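Local coordinates for protein EscN (Escherichia coli O127:H6, PDB 2OBL) that is a P-loop-fold protein of the type III secretion apparatus, related to the alpha and beta subunits of ATP synthase, at residues 175-178 with 179-183. The protein carries 1 engineered substitution. Residues are numbered along the deposited sequence; the frame is centred on the assembly and turned at random.
Sequences AARD and VGLAS. With ACT (acetate ion), chain C.
Leu181 lies one turn beyond Arg177 on the same helix, and the two share a backbone bond and a side-chain touch. Leu181 N donates to Arg177 O at 2.8 Å, while Leu181 CD1 rests 3.8 Å from Arg177 CG, the aliphatic base of the arginine. Three further i to i+4 bonds carry the ladder along these residues: Val179 N to Ala175 O, Gly180 N to Ala176 O, and Ala182 N to Asp178 O, the longest at 3.1 Å. Further along the chain, Ser183 N bonds to Val179 O and Ser183 OG donates to Gly180 O at 2.6 Å, giving that carbonyl a hydroxyl partner.

This is the C-terminal part of helix 169-182, in the nucleotide-binding domain shared with the ATP synthase alpha/beta family; its buried alanines, Ala175 and Ala176, pack on Arg141 and Met142 of helix 138-156, and Leu181 meets the loop at Pro193.

The guanidinium has two anionic partners, which in this crystal probably restrain its rotation. The chain of Arg177 starts out opposite its own amide nitrogen (chi1 171°) and bends at chi3, which brings NE to Asp178 OD1 at 3.0 Å. NE meets OD1 from above the carboxylate plane, while OD1 itself lies close to the guanidinium plane; the pair is a salt bridge, and NH2 adds only weak bonds to both aspartate oxygens. Along another edge an acetate ion, probably from the crystallisation liquor, is gripped by a nearly straight pair of bonds, NH1 of Arg177 to acetate O at 2.6 Å and NH2 to OXT at 2.8 Å.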
loop_
_atom_site.group_PDB
_atom_site.type_symbol
_atom_site.label_atom_id
_atom_site.label_comp_id
_atom_site.label_asym_id
_atom_site.label_seq_id
_atom_site.Cartn_x
_atom_site.Cartn_y
_atom_site.Cartn_z
ATOM N N ALA A 175 10.040 6.343 14.890
ATOM C CA ALA A 175 11.468 6.693 14.804
ATOM C C ALA A 175 11.633 8.218 14.758
ATOM O O ALA A 175 12.443 8.784 15.482
ATOM C CB ALA A 175 12.114 6.036 13.573
ATOM N N ALA A 176 10.857 8.877 13.903
ATOM C CA ALA A 176 10.942 10.328 13.770
ATOM C C ALA A 176 10.565 11.034 15.080
ATOM O O ALA A 176 11.114 12.117 15.409
ATOM C CB ALA A 176 10.047 10.796 12.612
ATOM N N ARG A 177 9.640 10.428 15.826
ATOM C CA ARG A 177 9.254 10.932 17.149
ATOM C C ARG A 177 10.477 10.944 18.068
ATOM O O ARG A 177 10.760 11.945 18.722
ATOM C CB ARG A 177 8.149 10.047 17.760
ATOM C CG ARG A 177 7.800 10.344 19.227
ATOM C CD ARG A 177 7.029 9.142 19.820
ATOM N NE ARG A 177 7.880 7.953 19.849
ATOM C CZ ARG A 177 7.441 6.701 19.941
ATOM N NH1 ARG A 177 6.133 6.454 20.038
ATOM N NH2 ARG A 177 8.323 5.687 19.957
ATOM N N ASP A 178 11.166 9.814 18.127
ATOM C CA ASP A 178 12.265 9.647 19.043
ATOM C C ASP A 178 13.399 10.600 18.682
ATOM O O ASP A 178 14.005 11.187 19.569
ATOM C CB ASP A 178 12.714 8.195 19.090
ATOM C CG ASP A 178 11.676 7.305 19.747
ATOM O OD1 ASP A 178 10.782 7.858 20.416
ATOM O OD2 ASP A 178 11.764 6.073 19.609
ATOM N N VAL A 179 13.633 10.792 17.388
ATOM C CA VAL A 179 14.628 11.784 16.912
ATOM C C VAL A 179 14.233 13.196 17.325
ATOM O O VAL A 179 15.052 13.952 17.865
ATOM C CB VAL A 179 14.790 11.731 15.376
ATOM C CG1 VAL A 179 15.715 12.878 14.861
ATOM C CG2 VAL A 179 15.330 10.365 14.960
ATOM N N GLY A 180 12.969 13.541 17.092
ATOM C CA GLY A 180 12.457 14.871 17.427
ATOM C C GLY A 180 12.526 15.179 18.913
ATOM O O GLY A 180 12.955 16.270 19.307
ATOM N N LEU A 181 12.120 14.222 19.743
ATOM C CA LEU A 181 12.120 14.409 21.204
ATOM C C LEU A 181 13.540 14.566 21.715
ATOM O O LEU A 181 13.798 15.341 22.637
ATOM C CB LEU A 181 11.460 13.227 21.910
ATOM C CG LEU A 181 9.972 12.997 21.623
ATOM C CD1 LEU A 181 9.523 11.745 22.341
ATOM C CD2 LEU A 181 9.141 14.203 22.026
ATOM N N ALA A 182 14.451 13.821 21.098
ATOM C CA ALA A 182 15.866 13.910 21.406
ATOM C C ALA A 182 16.436 15.307 21.111
ATOM O O ALA A 182 17.353 15.768 21.797
ATOM C CB ALA A 182 16.630 12.845 20.647
ATOM N N SER A 183 15.894 15.986 20.103
ATOM C CA SER A 183 16.351 17.333 19.768
ATOM C C SER A 183 15.759 18.373 20.717
ATOM O O SER A 183 16.077 19.561 20.614
ATOM C CB SER A 183 16.018 17.691 18.312
ATOM O OG SER A 183 14.630 17.963 18.164
HETATM C C ACT C . 6.125 2.928 20.282
HETATM O O ACT C . 5.393 3.940 20.361
HETATM O OXT ACT C . 7.372 3.116 20.304
HETATM C CH3 ACT C . 5.523 1.556 20.173
#